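Beta-galactosidase (Streptococcus pneumoniae, PDB 4CU9) is a galactose-releasing glycoside hydrolase, of which this chain is a carbohydrate-binding module that probably recognises galactose-containing sugars. Local coordinates at residues L84-D89 and V174-M179; G91-S96 and I143-E148. One frame throughout, in Å; residues are numbered along the deposited sequence.

Interaction 1 (L84-D89 and V174-M179); sequences LHFFAD and VAMIEM. With CA (calcium ion), chain C.
His85 turns both its N-H and its C=O to segment 174-179. Its N donates to Glu178 O at 2.9 Å, while its O takes a short bond from Ile177 N, 2.7 Å and nearly straight at 166°, and a weak one from Glu178 N. Ile177 and Glu178 thus both face His85, a classic beta bulge that shifts the antiparallel register by one. Further along, Phe87 N donates to Ala175 O.

The tightly packed side holds Leu84, Phe86 and Met176, all buried. The Met176 thioether runs alongside the Phe86 ring, with SD 4.8 Å from its centroid in an oblique Met-aromatic contact. A bend at chi3 (71°) brings Met176 CE to within a tight 3.4 Å of Leu84 CD2. Flexible methionine suits this place, since it can fit between an aromatic ring and a branched aliphatic chain; Trp163 and Met165 continue the apolar layer.

On the other side His85 and Phe87 are partly exposed and the carbon contacts are longer, though Ile177 is buried. The His85 imidazole lies under Ile177 CD1, 4.1 Å from the ring centroid and almost on its normal, a CH-pi contact made by the long branch of the isoleucine. Phe87 meets Ala175 CB with its ring edge, where a small methyl fits.

The bulge also serves a metal site: Ile177 O and Glu178 OE1 bind calcium at 2.3 and 2.2 Å from the ion, joined by water 1, Tyr37, Asp40 and Asp42. Gly41 N holds Glu178 OE2, steadying the carboxylate. A calcium site at the edge of a beta-sandwich is a common feature of galactose-binding-like modules.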
loop_
_atom_site.group_PDB
_atom_site.type_symbol
_atom_site.label_atom_id
_atom_site.label_comp_id
_atom_site.label_asym_id
_atom_site.label_seq_id
_atom_site.Cartn_x
_atom_site.Cartn_y
_atom_site.Cartn_z
ATOM N N LEU A 84 4.634 -5.097 -7.292
ATOM C CA LEU A 84 5.157 -4.012 -6.494
ATOM C C LEU A 84 6.184 -3.243 -7.294
ATOM O O LEU A 84 7.119 -3.866 -7.832
ATOM C CB LEU A 84 5.843 -4.616 -5.265
ATOM C CG LEU A 84 4.969 -5.315 -4.239
ATOM C CD1 LEU A 84 5.789 -6.056 -3.204
ATOM C CD2 LEU A 84 4.192 -4.248 -3.530
ATOM N N HIS A 85 6.040 -1.923 -7.399
ATOM C CA HIS A 85 7.058 -1.083 -8.057
ATOM C C HIS A 85 7.508 -0.008 -7.071
ATOM O O HIS A 85 6.741 0.930 -6.784
ATOM C CB HIS A 85 6.459 -0.409 -9.284
ATOM C CG HIS A 85 7.459 0.157 -10.244
ATOM N ND1 HIS A 85 8.799 0.287 -9.961
ATOM C CD2 HIS A 85 7.302 0.613 -11.512
ATOM C CE1 HIS A 85 9.429 0.794 -11.013
ATOM N NE2 HIS A 85 8.543 0.990 -11.972
ATOM N N PHE A 86 8.715 -0.134 -6.554
ATOM C CA PHE A 86 9.252 0.807 -5.593
ATOM C C PHE A 86 10.070 1.883 -6.265
ATOM O O PHE A 86 10.603 1.686 -7.372
ATOM C CB PHE A 86 10.101 0.076 -4.548
ATOM C CG PHE A 86 9.299 -0.848 -3.684
ATOM C CD1 PHE A 86 8.486 -0.337 -2.693
ATOM C CD2 PHE A 86 9.378 -2.217 -3.828
ATOM C CE1 PHE A 86 7.735 -1.161 -1.895
ATOM C CE2 PHE A 86 8.661 -3.045 -3.023
ATOM C CZ PHE A 86 7.854 -2.519 -2.042
ATOM N N PHE A 87 10.220 3.000 -5.549
ATOM C CA PHE A 87 10.980 4.136 -6.022
ATOM C C PHE A 87 11.991 4.476 -4.954
ATOM O O PHE A 87 11.791 4.136 -3.796
ATOM C CB PHE A 87 10.059 5.331 -6.215
ATOM C CG PHE A 87 10.771 6.643 -6.473
ATOM C CD1 PHE A 87 11.174 6.981 -7.745
ATOM C CD2 PHE A 87 10.968 7.559 -5.448
ATOM C CE1 PHE A 87 11.799 8.192 -7.998
ATOM C CE2 PHE A 87 11.555 8.785 -5.693
ATOM C CZ PHE A 87 11.982 9.100 -6.971
ATOM N N ALA A 88 13.083 5.118 -5.358
ATOM C CA ALA A 88 14.043 5.642 -4.380
ATOM C C ALA A 88 14.600 6.967 -4.826
ATOM O O ALA A 88 14.749 7.216 -6.011
ATOM C CB ALA A 88 15.171 4.647 -4.179
ATOM N N ASP A 89 14.952 7.780 -3.837
ATOM C CA ASP A 89 15.650 9.043 -4.030
ATOM C C ASP A 89 16.341 9.356 -2.704
ATOM O O ASP A 89 16.563 8.433 -1.898
ATOM C CB ASP A 89 14.687 10.145 -4.509
ATOM C CG ASP A 89 13.661 10.546 -3.474
ATOM O OD1 ASP A 89 13.626 9.960 -2.364
ATOM O OD2 ASP A 89 12.890 11.494 -3.780
ATOM N N VAL A 174 9.079 5.186 2.763
ATOM C CA VAL A 174 8.943 4.221 1.663
ATOM C C VAL A 174 8.332 4.949 0.484
ATOM O O VAL A 174 7.481 5.856 0.654
ATOM C CB VAL A 174 8.067 3.004 2.081
ATOM C CG1 VAL A 174 7.901 1.964 0.944
ATOM C CG2 VAL A 174 8.646 2.345 3.314
ATOM N N ALA A 175 8.746 4.563 -0.726
ATOM C CA ALA A 175 8.194 5.128 -1.941
ATOM C C ALA A 175 7.786 4.059 -2.950
ATOM O O ALA A 175 8.495 3.047 -3.130
ATOM C CB ALA A 175 9.184 6.103 -2.578
ATOM N N MET A 176 6.617 4.245 -3.553
ATOM C CA MET A 176 6.088 3.305 -4.521
ATOM C C MET A 176 5.442 3.982 -5.683
ATOM O O MET A 176 4.754 5.019 -5.537
ATOM C CB MET A 176 5.030 2.339 -3.923
ATOM C CG MET A 176 5.450 1.559 -2.714
ATOM S SD MET A 176 4.246 0.304 -2.192
ATOM C CE MET A 176 4.382 -0.903 -3.465
ATOM N N ILE A 177 5.616 3.347 -6.838
ATOM C CA ILE A 177 5.027 3.832 -8.075
ATOM C C ILE A 177 3.761 3.075 -8.449
ATOM O O ILE A 177 2.898 3.623 -9.110
ATOM C CB ILE A 177 6.081 3.749 -9.200
ATOM C CG1 ILE A 177 7.151 4.806 -8.948
ATOM C CG2 ILE A 177 5.477 3.934 -10.583
ATOM C CD1 ILE A 177 8.461 4.484 -9.651
ATOM N N GLU A 178 3.695 1.798 -8.083
ATOM C CA GLU A 178 2.527 1.000 -8.366
ATOM C C GLU A 178 2.413 -0.164 -7.398
ATOM O O GLU A 178 3.408 -0.732 -6.953
ATOM C CB GLU A 178 2.520 0.510 -9.826
ATOM C CG GLU A 178 1.169 -0.005 -10.317
ATOM C CD GLU A 178 0.163 1.074 -10.673
ATOM O OE1 GLU A 178 0.496 2.296 -10.639
ATOM O OE2 GLU A 178 -0.982 0.709 -11.022
ATOM N N MET A 179 1.170 -0.495 -7.074
ATOM C CA MET A 179 0.874 -1.668 -6.258
ATOM C C MET A 179 -0.374 -2.277 -6.861
ATOM O O MET A 179 -1.374 -1.578 -7.006
ATOM C CB MET A 179 0.617 -1.246 -4.821
ATOM C CG MET A 179 0.079 -2.326 -3.928
ATOM S SD MET A 179 -0.300 -1.770 -2.276
ATOM C CE MET A 179 1.228 -1.150 -1.631
HETATM CA CA CA C . 1.300 4.382 -10.581
HETATM O O HOH W 1 2.448 6.362 -10.915
#

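Interaction 2 (G91-S96 and I143-E148); sequences GTDAPS and IAAGDE
This is a small, partly buried contact between two loop-like segments at the edge of the fold, closed by a few methyl groups and two bridging waters. Ala94 CB points at the 143-148 backbone and rests 3.7 Å from Ala144 CA, where a compact side chain allows the two chains to come close. Beside it, Ile143 CG2 lies 4.1 Å from Pro95 CD, the two side chains crossing at about a right angle. Rigid proline and branched isoleucine offer shape without polar groups, and both also touch Phe86.

In the beta-sandwich, 143-148 belongs to the loop joining strands 132-139 and 149-158, while 91-96 follows strand 73-86 and includes the short strand 92-93, which runs parallel to strand 173-182. Two waters join the polar groups: water 2 donates to the side-chain Asp93 OD1 at 2.7 Å and accepts from Ala145 N at 2.9 Å; water 3 donates to two backbone carbonyls, Pro95 O and Ile143 O. A chi1 of -158° swings the Asp93 carboxylate over towards Ala145. Asp93 OD1 also accepts from Ala94 N at 2.6 Å, in a bent bond (135°) from above the carboxylate plane, whereas OD2 forms a salt bridge with Lys168.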
loop_
_atom_site.group_PDB
_atom_site.type_symbol
_atom_site.label_atom_id
_atom_site.label_comp_id
_atom_site.label_asym_id
_atom_site.label_seq_id
_atom_site.Cartn_x
_atom_site.Cartn_y
_atom_site.Cartn_z
ATOM N N GLY A 91 15.390 10.730 0.063
ATOM C CA GLY A 91 14.601 10.550 1.262
ATOM C C GLY A 91 13.903 9.195 1.386
ATOM O O GLY A 91 13.485 8.799 2.503
ATOM N N THR A 92 13.751 8.498 0.261
ATOM C CA THR A 92 12.878 7.338 0.196
ATOM C C THR A 92 13.514 6.138 -0.480
ATOM O O THR A 92 14.545 6.276 -1.178
ATOM C CB THR A 92 11.556 7.662 -0.502
ATOM O OG1 THR A 92 11.779 8.021 -1.864
ATOM C CG2 THR A 92 10.805 8.778 0.246
ATOM N N ASP A 93 12.895 4.963 -0.272
ATOM C CA ASP A 93 13.361 3.735 -0.862
ATOM C C ASP A 93 12.293 2.664 -0.757
ATOM O O ASP A 93 11.236 2.872 -0.117
ATOM C CB ASP A 93 14.642 3.262 -0.159
ATOM C CG ASP A 93 15.512 2.293 -1.007
ATOM O OD1 ASP A 93 15.126 1.832 -2.090
ATOM O OD2 ASP A 93 16.621 2.014 -0.563
ATOM N N ALA A 94 12.603 1.519 -1.366
ATOM C CA ALA A 94 11.951 0.260 -1.044
ATOM C C ALA A 94 12.111 0.025 0.468
ATOM O O ALA A 94 13.005 0.581 1.098
ATOM C CB ALA A 94 12.582 -0.903 -1.817
ATOM N N PRO A 95 11.239 -0.812 1.057
ATOM C CA PRO A 95 11.315 -1.030 2.481
ATOM C C PRO A 95 12.341 -2.114 2.832
ATOM O O PRO A 95 12.752 -2.883 1.951
ATOM C CB PRO A 95 9.911 -1.543 2.824
ATOM C CG PRO A 95 9.428 -2.209 1.548
ATOM C CD PRO A 95 10.034 -1.412 0.454
ATOM N N SER A 96 12.729 -2.156 4.108
ATOM C CA SER A 96 13.652 -3.169 4.639
ATOM C C SER A 96 12.904 -4.420 4.969
ATOM O O SER A 96 13.455 -5.500 4.952
ATOM C CB SER A 96 14.335 -2.626 5.916
ATOM O OG SER A 96 13.384 -2.033 6.799
ATOM N N ILE A 143 13.821 -7.162 -2.993
ATOM C CA ILE A 143 12.977 -6.017 -2.687
ATOM C C ILE A 143 13.844 -4.775 -2.753
ATOM O O ILE A 143 14.596 -4.473 -1.803
ATOM C CB ILE A 143 12.306 -6.166 -1.322
ATOM C CG1 ILE A 143 11.572 -7.530 -1.226
ATOM C CG2 ILE A 143 11.326 -5.016 -1.104
ATOM C CD1 ILE A 143 10.501 -7.753 -2.283
ATOM N N ALA A 144 13.763 -4.108 -3.898
ATOM C CA ALA A 144 14.531 -2.941 -4.236
ATOM C C ALA A 144 13.762 -2.061 -5.227
ATOM O O ALA A 144 12.805 -2.512 -5.874
ATOM C CB ALA A 144 15.867 -3.373 -4.829
ATOM N N ALA A 145 14.192 -0.820 -5.345
ATOM C CA ALA A 145 13.617 0.137 -6.254
ATOM C C ALA A 145 14.164 -0.162 -7.661
ATOM O O ALA A 145 15.307 -0.571 -7.812
ATOM C CB ALA A 145 13.989 1.542 -5.832
ATOM N N GLY A 146 13.357 0.034 -8.676
ATOM C CA GLY A 146 13.811 -0.201 -10.045
ATOM C C GLY A 146 12.779 -0.985 -10.797
ATOM O O GLY A 146 11.796 -0.434 -11.228
ATOM N N ASP A 147 12.995 -2.278 -10.952
ATOM C CA ASP A 147 12.102 -3.114 -11.739
ATOM C C ASP A 147 10.874 -3.424 -10.911
ATOM O O ASP A 147 10.935 -3.451 -9.685
ATOM C CB ASP A 147 12.778 -4.439 -12.096
ATOM C CG ASP A 147 13.659 -4.327 -13.289
ATOM O OD1 ASP A 147 13.121 -4.130 -14.394
ATOM O OD2 ASP A 147 14.884 -4.447 -13.125
ATOM N N GLU A 148 9.780 -3.692 -11.601
ATOM C CA GLU A 148 8.596 -4.269 -10.982
ATOM C C GLU A 148 8.894 -5.656 -10.401
ATOM O O GLU A 148 9.608 -6.466 -11.009
ATOM C CB GLU A 148 7.467 -4.299 -12.024
ATOM C CG GLU A 148 6.409 -5.351 -11.867
ATOM C CD GLU A 148 5.340 -5.218 -12.930
ATOM O OE1 GLU A 148 4.654 -4.177 -12.893
ATOM O OE2 GLU A 148 5.203 -6.143 -13.776
HETATM O O HOH W 2 16.416 0.054 -3.695
HETATM O O HOH W 3 14.666 -4.397 0.977
#

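Both contacts lie on the same side of the chain's centre, their centres about 6 Å apart, and interaction 2 is nested in the chain between the two segments of interaction 1. Interaction 1 is the more buried: direct backbone hydrogen bonds join sheet strands, and a metal ion is held at the bulge. Interaction 2 lies farther from the chain's centre and joins a loop to the weakly bonded strand 92-93 and the residues after it, through waters and small apolar groups. Strand 173-182 connects them, since Ala175 N probably donates to Asp93 O at 3.1 Å. The Phe86 ring is shared as well: its CE1 packs 3.3 Å from Pro95 CD, so the apolar layer of interaction 1 runs on into interaction 2.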